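Local atomic coordinates of mannan endo-1,4-beta-mannosidase (Mytilus edulis, PDB entry 2C0H), a protein that hydrolyses internal beta-1,4-mannosidic linkages in the backbones of mannans, galactomannans and glucomannans, cutting the polysaccharide into short manno-oligosaccharides. Residues 24-29 with 44-49; 50-55 with 101-106; 61-66 with 108-113. The protein carries 3 engineered substitutions. All coordinates share one frame; numbering follows the deposited sequence.

In the fold
The three contacts follow one wall of a TIM barrel outward from its core. Contact 3 pairs two neighbouring parallel barrel strands, its centre about 6 Å from that of the chain. Contact 1 lies about 11 Å from contact 3, centre to centre, and starts at the end of the neighbouring strand 17-25; Gln26 N is 2.8 Å from Arg63 O. Contact 2 lies about 10 Å from contact 1 and 16 Å from contact 3, again between centres; it shares helix 40-56 with contact 1, and Glu48 OE2 there comes within 2.6 Å of His103 NE2. Contact 3 holds Trp65, which probably binds substrate, and Arg63, whose side chain is about 3 Å from that of Glu294, the probable nucleophile, whereas contact 2 lies away from the substrate-binding and catalytic residues.

Contact 1 (24-29 with 44-49); sequences ANQAWV and KSTFES
Val29 sets its CG2 methyl squarely over one face of the Phe47 ring. The carbon is 3.7 Å from the ring centroid and only 12° off the ring normal, the geometry of a CH-pi contact. With Val29 CG1 anti to the backbone N, both methyls face the helix: CG2 takes the ring and also meets Thr46 CG2 at 3.8 Å, while CG1 lies near Thr46 CB.

Gln26 reaches the same ring obliquely, its amide plane turned 61° from the ring plane, with OE1 3.8 Å from Phe47 CD1. Its chain leaves anti to the backbone N and bends at chi2 (79°), which carries the amide to the helix. There a water bridges the segments, donating to Gln26 OE1 at 2.6 Å and to Phe47 O at 3.0 Å. The amide nitrogen is engaged too, hydrogen-bonded to Thr50 OG1 one turn further along the helix, so both ends of the buried amide have partners and its rotation is fixed.

The peptide bond between Gln26 and Ala27 is cis. This packing joins the segment that follows strand 17-25 to helix 40-56, within the beta-alpha-beta unit formed by strand 17-25, helix 40-56 and strand 61-68 in the (beta/alpha)8 barrel.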
loop_
_atom_site.group_PDB
_atom_site.type_symbol
_atom_site.label_atom_id
_atom_site.label_comp_id
_atom_site.label_asym_id
_atom_site.label_seq_id
_atom_site.Cartn_x
_atom_site.Cartn_y
_atom_site.Cartn_z
ATOM N N ALA A 24 -10.277 -0.436 -5.604
ATOM C CA ALA A 24 -10.591 -1.102 -4.369
ATOM C C ALA A 24 -9.492 -2.012 -3.897
ATOM O O ALA A 24 -8.672 -2.483 -4.687
ATOM C CB ALA A 24 -11.862 -1.896 -4.535
ATOM N N ASN A 25 -9.509 -2.268 -2.605
ATOM C CA ASN A 25 -8.753 -3.351 -2.000
ATOM C C ASN A 25 -9.491 -4.652 -2.234
ATOM O O ASN A 25 -10.688 -4.713 -2.014
ATOM C CB ASN A 25 -8.644 -3.130 -0.482
ATOM C CG ASN A 25 -7.709 -2.025 -0.103
ATOM O OD1 ASN A 25 -6.546 -2.289 0.203
ATOM N ND2 ASN A 25 -8.211 -0.787 -0.060
ATOM N N GLN A 26 -8.775 -5.702 -2.629
ATOM C CA GLN A 26 -9.401 -7.035 -2.707
ATOM C C GLN A 26 -9.831 -7.441 -1.282
ATOM O O GLN A 26 -10.998 -7.785 -1.083
ATOM C CB GLN A 26 -8.494 -8.062 -3.408
ATOM C CG GLN A 26 -9.172 -9.405 -3.764
ATOM C CD GLN A 26 -10.041 -9.370 -5.030
ATOM O OE1 GLN A 26 -9.669 -8.801 -6.053
ATOM N NE2 GLN A 26 -11.198 -10.010 -4.967
ATOM N N ALA A 27 -8.988 -7.412 -0.252
ATOM C CA ALA A 27 -7.523 -7.385 -0.296
ATOM C C ALA A 27 -6.987 -8.826 -0.385
ATOM O O ALA A 27 -5.779 -9.034 -0.523
ATOM C CB ALA A 27 -6.997 -6.716 0.950
ATOM N N TRP A 28 -7.874 -9.821 -0.283
ATOM C CA TRP A 28 -7.535 -11.239 -0.401
ATOM C C TRP A 28 -8.757 -12.046 -0.855
ATOM O O TRP A 28 -9.882 -11.537 -0.865
ATOM C CB TRP A 28 -7.048 -11.785 0.959
ATOM C CG TRP A 28 -8.019 -11.570 2.083
ATOM C CD1 TRP A 28 -9.119 -12.335 2.356
ATOM C CD2 TRP A 28 -8.001 -10.536 3.078
ATOM N NE1 TRP A 28 -9.793 -11.830 3.429
ATOM C CE2 TRP A 28 -9.134 -10.728 3.901
ATOM C CE3 TRP A 28 -7.142 -9.463 3.360
ATOM C CZ2 TRP A 28 -9.415 -9.898 4.979
ATOM C CZ3 TRP A 28 -7.428 -8.638 4.413
ATOM C CH2 TRP A 28 -8.549 -8.859 5.221
ATOM N N VAL A 29 -8.536 -13.300 -1.211
ATOM C CA VAL A 29 -9.626 -14.276 -1.382
ATOM C C VAL A 29 -9.466 -15.307 -0.266
ATOM O O VAL A 29 -10.310 -15.397 0.636
ATOM C CB VAL A 29 -9.643 -14.893 -2.793
ATOM C CG1 VAL A 29 -10.716 -16.001 -2.889
ATOM C CG2 VAL A 29 -9.877 -13.792 -3.846
ATOM N N LYS A 44 -8.999 -18.031 -8.625
ATOM C CA LYS A 44 -9.072 -17.379 -9.937
ATOM C C LYS A 44 -10.474 -16.878 -10.296
ATOM O O LYS A 44 -10.621 -15.769 -10.798
ATOM C CB LYS A 44 -8.540 -18.342 -11.007
ATOM C CG LYS A 44 -8.763 -17.955 -12.458
ATOM C CD LYS A 44 -8.009 -18.902 -13.384
ATOM C CE LYS A 44 -8.601 -20.309 -13.409
ATOM N NZ LYS A 44 -9.870 -20.386 -14.185
ATOM N N SER A 45 -11.510 -17.669 -10.040
ATOM C CA SER A 45 -12.858 -17.207 -10.408
ATOM C C SER A 45 -13.305 -15.918 -9.661
ATOM O O SER A 45 -13.958 -15.044 -10.262
ATOM C CB SER A 45 -13.875 -18.341 -10.246
ATOM O OG SER A 45 -13.964 -18.758 -8.904
ATOM N N THR A 46 -12.940 -15.787 -8.381
ATOM C CA THR A 46 -13.253 -14.591 -7.576
ATOM C C THR A 46 -12.396 -13.407 -8.015
ATOM O O THR A 46 -12.882 -12.293 -8.167
ATOM C CB THR A 46 -13.044 -14.840 -6.061
ATOM O OG1 THR A 46 -13.863 -15.953 -5.645
ATOM C CG2 THR A 46 -13.385 -13.622 -5.247
ATOM N N PHE A 47 -11.106 -13.647 -8.199
ATOM C CA PHE A 47 -10.244 -12.589 -8.678
ATOM C C PHE A 47 -10.768 -12.047 -10.036
ATOM O O PHE A 47 -10.830 -10.829 -10.247
ATOM C CB PHE A 47 -8.794 -13.093 -8.820
ATOM C CG PHE A 47 -7.985 -13.095 -7.535
ATOM C CD1 PHE A 47 -7.648 -11.910 -6.877
ATOM C CD2 PHE A 47 -7.522 -14.298 -6.995
ATOM C CE1 PHE A 47 -6.872 -11.932 -5.723
ATOM C CE2 PHE A 47 -6.764 -14.316 -5.833
ATOM C CZ PHE A 47 -6.433 -13.149 -5.209
ATOM N N GLU A 48 -11.166 -12.946 -10.935
ATOM C CA GLU A 48 -11.604 -12.564 -12.290
ATOM C C GLU A 48 -12.957 -11.859 -12.273
ATOM O O GLU A 48 -13.166 -10.893 -13.012
ATOM C CB GLU A 48 -11.653 -13.784 -13.232
ATOM C CG GLU A 48 -12.392 -13.570 -14.552
ATOM C CD GLU A 48 -11.765 -12.514 -15.457
ATOM O OE1 GLU A 48 -10.528 -12.307 -15.401
ATOM O OE2 GLU A 48 -12.525 -11.892 -16.241
ATOM N N SER A 49 -13.873 -12.322 -11.430
ATOM C CA SER A 49 -15.175 -11.658 -11.364
ATOM C C SER A 49 -15.028 -10.245 -10.787
ATOM O O SER A 49 -15.747 -9.332 -11.191
ATOM C CB SER A 49 -16.195 -12.484 -10.580
ATOM O OG SER A 49 -15.854 -12.611 -9.230
HETATM O O HOH W 1 -9.204 -8.896 -8.612
#

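Contact 2 (50-55 with 101-106); sequences TLSDMQ and QRHNIL. Unlike the reference sequence in segment 50-55: Met54 (reference Ile).
Gln55 leaves its helix with CG anti to the backbone N (chi1 -179°) and an extended chain, while His103 turns CG anti to its carbonyl carbon; together these torsions bring the amide oxygen to the imidazole. His103 ND1 donates to Gln55 OE1 at 2.9 Å, but the bond is bent, with an N-H...O angle of 140°. The donor stands above the carbonyl plane, and the amide and ring planes are 70° apart. His103 NE2 is hydrogen-bonded to Glu48 OE2, so both ring nitrogens are tied to helix 40-56 and the ring's rotation is fixed. One face of the imidazole lies against the helix backbone around Ser52 N, with Leu51 CB 4.0 Å from His103 CD2. With Gln55 replaced by alanine, His103 ND1 would probably be left without its acceptor, and a gap would open beside the backbone carbonyl of His103, along which the glutamine chain now lies.

Beyond the histidine, toward the barrel sheet, the contact becomes apolar. Ile105 sends CD1 into the helix surface, 3.8 Å from Leu51 CD2 and 3.9 Å from Met54 CB, and 3.5 Å from the carbonyl oxygen Leu51 O. Met54 differs from the reference isoleucine.

Asn104, with positive phi, is the C-prime residue of the Schellman motif that ends helix 89-102. The chain thus turns from that helix into strand 106-113, with His103 and Ile105 both facing helix 40-56. Ile105 and Met54 also touch Val62 of strand 61-68, and Leu51 packs on Tyr96 and Ala99, placing the contact where two outer helices meet the barrel sheet.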
loop_
_atom_site.group_PDB
_atom_site.type_symbol
_atom_site.label_atom_id
_atom_site.label_comp_id
_atom_site.label_asym_id
_atom_site.label_seq_id
_atom_site.Cartn_x
_atom_site.Cartn_y
_atom_site.Cartn_z
ATOM N N THR A 50 -14.101 -10.066 -9.841
ATOM C CA THR A 50 -13.841 -8.744 -9.256
ATOM C C THR A 50 -13.311 -7.794 -10.334
ATOM O O THR A 50 -13.737 -6.638 -10.405
ATOM C CB THR A 50 -12.850 -8.823 -8.060
ATOM O OG1 THR A 50 -13.430 -9.590 -6.996
ATOM C CG2 THR A 50 -12.508 -7.457 -7.533
ATOM N N LEU A 51 -12.377 -8.276 -11.146
ATOM C CA LEU A 51 -11.847 -7.485 -12.262
ATOM C C LEU A 51 -12.934 -7.083 -13.264
ATOM O O LEU A 51 -12.946 -5.953 -13.737
ATOM C CB LEU A 51 -10.752 -8.245 -13.001
ATOM C CG LEU A 51 -9.452 -8.533 -12.261
ATOM C CD1 LEU A 51 -8.617 -9.482 -13.111
ATOM C CD2 LEU A 51 -8.688 -7.247 -11.951
ATOM N N SER A 52 -13.822 -8.020 -13.588
ATOM C CA SER A 52 -14.912 -7.764 -14.533
ATOM C C SER A 52 -15.840 -6.677 -14.004
ATOM O O SER A 52 -16.174 -5.729 -14.739
ATOM C CB SER A 52 -15.714 -9.043 -14.798
ATOM O OG SER A 52 -16.778 -8.785 -15.706
ATOM N N ASP A 53 -16.262 -6.829 -12.746
ATOM C CA ASP A 53 -17.115 -5.846 -12.048
ATOM C C ASP A 53 -16.484 -4.458 -12.097
ATOM O O ASP A 53 -17.140 -3.464 -12.413
ATOM C CB ASP A 53 -17.316 -6.219 -10.571
ATOM C CG ASP A 53 -18.250 -7.404 -10.352
ATOM O OD1 ASP A 53 -18.834 -7.924 -11.326
ATOM O OD2 ASP A 53 -18.389 -7.819 -9.166
ATOM N N MET A 54 -15.202 -4.389 -11.765
ATOM C CA MET A 54 -14.518 -3.110 -11.693
ATOM C C MET A 54 -14.380 -2.441 -13.042
ATOM O O MET A 54 -14.660 -1.253 -13.152
ATOM C CB MET A 54 -13.167 -3.254 -11.010
ATOM C CG MET A 54 -13.320 -3.480 -9.530
ATOM S SD MET A 54 -11.740 -3.654 -8.720
ATOM C CE MET A 54 -10.930 -2.157 -9.311
ATOM N N GLN A 55 -13.986 -3.187 -14.069
ATOM C CA GLN A 55 -13.869 -2.620 -15.412
ATOM C C GLN A 55 -15.187 -2.017 -15.863
ATOM O O GLN A 55 -15.216 -0.903 -16.387
ATOM C CB GLN A 55 -13.398 -3.645 -16.451
ATOM C CG GLN A 55 -13.268 -3.014 -17.847
ATOM C CD GLN A 55 -12.659 -3.915 -18.892
ATOM O OE1 GLN A 55 -12.874 -5.122 -18.905
ATOM N NE2 GLN A 55 -11.915 -3.312 -19.813
ATOM N N GLN A 101 -4.671 -7.320 -17.116
ATOM C CA GLN A 101 -4.358 -6.619 -18.361
ATOM C C GLN A 101 -5.530 -6.686 -19.338
ATOM O O GLN A 101 -5.833 -5.701 -19.990
ATOM C CB GLN A 101 -3.104 -7.212 -19.008
ATOM C CG GLN A 101 -2.603 -6.420 -20.180
ATOM C CD GLN A 101 -1.332 -6.979 -20.779
ATOM O OE1 GLN A 101 -0.584 -7.708 -20.122
ATOM N NE2 GLN A 101 -1.065 -6.620 -22.026
ATOM N N ARG A 102 -6.183 -7.843 -19.403
ATOM C CA ARG A 102 -7.321 -8.052 -20.305
ATOM C C ARG A 102 -8.488 -7.127 -19.937
ATOM O O ARG A 102 -9.344 -6.840 -20.800
ATOM C CB ARG A 102 -7.770 -9.523 -20.298
ATOM C CG ARG A 102 -6.812 -10.471 -21.019
ATOM C CD ARG A 102 -7.383 -11.862 -21.237
ATOM N NE ARG A 102 -7.492 -12.648 -20.014
ATOM C CZ ARG A 102 -6.540 -13.438 -19.515
ATOM N NH1 ARG A 102 -5.362 -13.566 -20.113
ATOM N NH2 ARG A 102 -6.770 -14.099 -18.390
ATOM N N HIS A 103 -8.516 -6.662 -18.683
ATOM C CA HIS A 103 -9.550 -5.734 -18.170
ATOM C C HIS A 103 -9.060 -4.285 -17.932
ATOM O O HIS A 103 -9.753 -3.478 -17.295
ATOM C CB HIS A 103 -10.141 -6.290 -16.867
ATOM C CG HIS A 103 -10.926 -7.551 -17.045
ATOM N ND1 HIS A 103 -12.256 -7.549 -17.412
ATOM C CD2 HIS A 103 -10.575 -8.850 -16.911
ATOM C CE1 HIS A 103 -12.691 -8.795 -17.486
ATOM N NE2 HIS A 103 -11.691 -9.603 -17.186
ATOM N N ASN A 104 -7.863 -3.956 -18.421
ATOM C CA ASN A 104 -7.217 -2.654 -18.209
ATOM C C ASN A 104 -7.129 -2.187 -16.742
ATOM O O ASN A 104 -7.409 -1.029 -16.430
ATOM C CB ASN A 104 -7.889 -1.562 -19.064
ATOM C CG ASN A 104 -7.421 -1.571 -20.500
ATOM O OD1 ASN A 104 -6.227 -1.664 -20.786
ATOM N ND2 ASN A 104 -8.365 -1.443 -21.419
ATOM N N ILE A 105 -6.721 -3.088 -15.854
ATOM C CA ILE A 105 -6.601 -2.779 -14.422
ATOM C C ILE A 105 -5.157 -2.966 -13.955
ATOM O O ILE A 105 -4.519 -3.940 -14.348
ATOM C CB ILE A 105 -7.578 -3.657 -13.623
ATOM C CG1 ILE A 105 -9.010 -3.139 -13.880
ATOM C CG2 ILE A 105 -7.250 -3.637 -12.162
ATOM C CD1 ILE A 105 -10.094 -4.008 -13.296
ATOM N N LEU A 106 -4.663 -2.008 -13.174
ATOM C CA LEU A 106 -3.333 -2.075 -12.545
ATOM C C LEU A 106 -3.406 -2.718 -11.168
ATOM O O LEU A 106 -4.260 -2.373 -10.341
ATOM C CB LEU A 106 -2.751 -0.672 -12.390
ATOM C CG LEU A 106 -2.410 0.093 -13.661
ATOM C CD1 LEU A 106 -2.135 1.549 -13.319
ATOM C CD2 LEU A 106 -1.200 -0.529 -14.386
#

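Contact 3 (61-66 with 108-113); sequences SVRVWL and FFTLWN
Four backbone hydrogen bonds join Ser61-Leu66 to Phe108-Asn113 in parallel register. Phe108 N donates to Val62 O and Val64 N to Phe108 O, both at 2.9 Å and nearly straight (169°); Thr110 N then bonds to Val64 O and Leu66 N to Thr110 O. Between them run CA-H...O contacts such as Arg63 CA to Phe108 O, 3.4 Å. The strand directions differ by 32°, so the pair is clearly twisted.

Among the apolar contacts, Val64 and Phe109 lie side by side on the face turned to the outer helices. Val64 CG1 sits between the backbone N and carbonyl carbon, which brings it within 3.3 Å of Phe109 CD1. Leu66 CD2 adds a looser contact with Leu111 CD2. Leu66 and Phe109 both touch Met93 of helix 89-102.

These are adjacent strands of the (beta/alpha)8 barrel of a glycosyl hydrolase family 5 enzyme, and Arg63, Trp65, Phe108 and Thr110 share the inward face.

Polar and aromatic groups meet on that face. Thr110 lies alongside Trp65, which by similarity binds substrate, its CG2 over one face of the indole and Thr110 CB 3.6 Å from Trp65 CD1. Farther along the indole, Asn113 ND2 approaches Trp65 CZ3 obliquely at 3.5 Å, the amide plane turned 47° from the ring; Asn113 OD1 accepts from Asn162 ND2.

The charged contacts centre on Arg63, extended from CG to NE, whose guanidinium has Trp65 NE1 above one face, toward its rim. Its NH1 forms a salt bridge with Glu294, the nucleophile by similarity, and a hydrogen bond with Asn25, while NH2 forms a salt bridge with Asp159 and a hydrogen bond with Asn162.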
loop_
_atom_site.group_PDB
_atom_site.type_symbol
_atom_site.label_atom_id
_atom_site.label_comp_id
_atom_site.label_asym_id
_atom_site.label_seq_id
_atom_site.Cartn_x
_atom_site.Cartn_y
_atom_site.Cartn_z
ATOM N N SER A 61 -7.743 0.059 -10.773
ATOM C CA SER A 61 -6.687 -0.508 -9.928
ATOM C C SER A 61 -7.211 -1.304 -8.751
ATOM O O SER A 61 -8.281 -1.009 -8.212
ATOM C CB SER A 61 -5.725 0.579 -9.442
ATOM O OG SER A 61 -6.397 1.725 -8.978
ATOM N N VAL A 62 -6.425 -2.298 -8.347
ATOM C CA VAL A 62 -6.754 -3.193 -7.235
ATOM C C VAL A 62 -5.511 -3.331 -6.355
ATOM O O VAL A 62 -4.409 -3.508 -6.894
ATOM C CB VAL A 62 -7.195 -4.603 -7.718
ATOM C CG1 VAL A 62 -7.505 -5.514 -6.552
ATOM C CG2 VAL A 62 -8.393 -4.521 -8.618
ATOM N N ARG A 63 -5.698 -3.254 -5.037
ATOM C CA ARG A 63 -4.659 -3.562 -4.043
ATOM C C ARG A 63 -4.913 -4.975 -3.500
ATOM O O ARG A 63 -6.022 -5.303 -3.043
ATOM C CB ARG A 63 -4.662 -2.510 -2.923
ATOM C CG ARG A 63 -3.702 -2.715 -1.746
ATOM C CD ARG A 63 -3.692 -1.447 -0.853
ATOM N NE ARG A 63 -2.785 -1.478 0.311
ATOM C CZ ARG A 63 -3.132 -1.556 1.593
ATOM N NH1 ARG A 63 -4.402 -1.637 1.974
ATOM N NH2 ARG A 63 -2.194 -1.547 2.529
ATOM N N VAL A 64 -3.878 -5.805 -3.531
ATOM C CA VAL A 64 -3.976 -7.184 -3.060
ATOM C C VAL A 64 -2.820 -7.516 -2.123
ATOM O O VAL A 64 -1.707 -7.073 -2.354
ATOM C CB VAL A 64 -4.019 -8.170 -4.240
ATOM C CG1 VAL A 64 -2.718 -8.206 -4.995
ATOM C CG2 VAL A 64 -4.389 -9.563 -3.787
ATOM N N TRP A 65 -3.091 -8.260 -1.058
ATOM C CA TRP A 65 -2.069 -8.616 -0.058
ATOM C C TRP A 65 -1.413 -9.959 -0.400
ATOM O O TRP A 65 -2.091 -10.928 -0.769
ATOM C CB TRP A 65 -2.679 -8.657 1.348
ATOM C CG TRP A 65 -3.174 -7.321 1.908
ATOM C CD1 TRP A 65 -3.303 -6.124 1.238
ATOM C CD2 TRP A 65 -3.625 -7.084 3.232
ATOM N NE1 TRP A 65 -3.796 -5.165 2.084
ATOM C CE2 TRP A 65 -4.023 -5.731 3.311
ATOM C CE3 TRP A 65 -3.752 -7.894 4.369
ATOM C CZ2 TRP A 65 -4.513 -5.166 4.501
ATOM C CZ3 TRP A 65 -4.237 -7.332 5.543
ATOM C CH2 TRP A 65 -4.611 -5.986 5.597
ATOM N N LEU A 66 -0.083 -10.016 -0.261
ATOM C CA LEU A 66 0.723 -11.143 -0.712
ATOM C C LEU A 66 1.225 -12.025 0.464
ATOM O O LEU A 66 0.560 -12.995 0.830
ATOM C CB LEU A 66 1.880 -10.630 -1.599
ATOM C CG LEU A 66 2.658 -11.703 -2.385
ATOM C CD1 LEU A 66 1.833 -12.320 -3.494
ATOM C CD2 LEU A 66 3.908 -11.103 -2.998
ATOM N N PHE A 108 -1.588 -3.515 -7.446
ATOM C CA PHE A 108 -0.609 -3.153 -6.419
ATOM C C PHE A 108 -0.531 -4.281 -5.394
ATOM O O PHE A 108 -1.518 -4.582 -4.735
ATOM C CB PHE A 108 -0.968 -1.818 -5.773
ATOM C CG PHE A 108 -0.875 -0.671 -6.726
ATOM C CD1 PHE A 108 0.287 0.083 -6.804
ATOM C CD2 PHE A 108 -1.915 -0.394 -7.595
ATOM C CE1 PHE A 108 0.396 1.110 -7.713
ATOM C CE2 PHE A 108 -1.800 0.642 -8.526
ATOM C CZ PHE A 108 -0.654 1.404 -8.548
ATOM N N PHE A 109 0.633 -4.917 -5.273
ATOM C CA PHE A 109 0.838 -5.998 -4.322
ATOM C C PHE A 109 1.385 -5.466 -2.977
ATOM O O PHE A 109 2.372 -4.725 -2.934
ATOM C CB PHE A 109 1.829 -7.035 -4.879
ATOM C CG PHE A 109 1.298 -7.873 -6.020
ATOM C CD1 PHE A 109 0.394 -8.901 -5.777
ATOM C CD2 PHE A 109 1.767 -7.702 -7.305
ATOM C CE1 PHE A 109 -0.065 -9.709 -6.803
ATOM C CE2 PHE A 109 1.303 -8.500 -8.342
ATOM C CZ PHE A 109 0.394 -9.510 -8.089
ATOM N N THR A 110 0.740 -5.834 -1.871
ATOM C CA THR A 110 1.190 -5.439 -0.527
ATOM C C THR A 110 1.941 -6.603 0.115
ATOM O O THR A 110 1.390 -7.687 0.298
ATOM C CB THR A 110 0.004 -5.040 0.379
ATOM O OG1 THR A 110 -0.742 -4.015 -0.270
ATOM C CG2 THR A 110 0.460 -4.512 1.691
ATOM N N LEU A 111 3.199 -6.391 0.473
ATOM C CA LEU A 111 4.048 -7.493 0.909
ATOM C C LEU A 111 3.683 -8.015 2.313
ATOM O O LEU A 111 3.404 -9.207 2.446
ATOM C CB LEU A 111 5.530 -7.055 0.882
ATOM C CG LEU A 111 6.077 -6.686 -0.495
ATOM C CD1 LEU A 111 7.518 -6.218 -0.281
ATOM C CD2 LEU A 111 6.003 -7.799 -1.500
ATOM N N TRP A 112 3.689 -7.134 3.313
ATOM C CA TRP A 112 3.529 -7.488 4.745
ATOM C C TRP A 112 2.358 -6.779 5.411
ATOM O O TRP A 112 1.825 -5.807 4.881
ATOM C CB TRP A 112 4.806 -7.165 5.522
ATOM C CG TRP A 112 6.037 -7.715 4.872
ATOM C CD1 TRP A 112 6.986 -7.003 4.185
ATOM C CD2 TRP A 112 6.458 -9.081 4.830
ATOM N NE1 TRP A 112 7.950 -7.836 3.730
ATOM C CE2 TRP A 112 7.662 -9.119 4.103
ATOM C CE3 TRP A 112 5.925 -10.283 5.322
ATOM C CZ2 TRP A 112 8.363 -10.311 3.870
ATOM C CZ3 TRP A 112 6.622 -11.472 5.082
ATOM C CH2 TRP A 112 7.831 -11.466 4.362
ATOM N N ASN A 113 1.974 -7.259 6.593
ATOM C CA ASN A 113 0.901 -6.636 7.390
ATOM C C ASN A 113 1.305 -6.422 8.858
ATOM O O ASN A 113 1.707 -7.372 9.547
ATOM C CB ASN A 113 -0.336 -7.534 7.328
ATOM C CG ASN A 113 -1.525 -6.942 8.054
ATOM O OD1 ASN A 113 -1.640 -5.733 8.212
ATOM N ND2 ASN A 113 -2.427 -7.815 8.496
#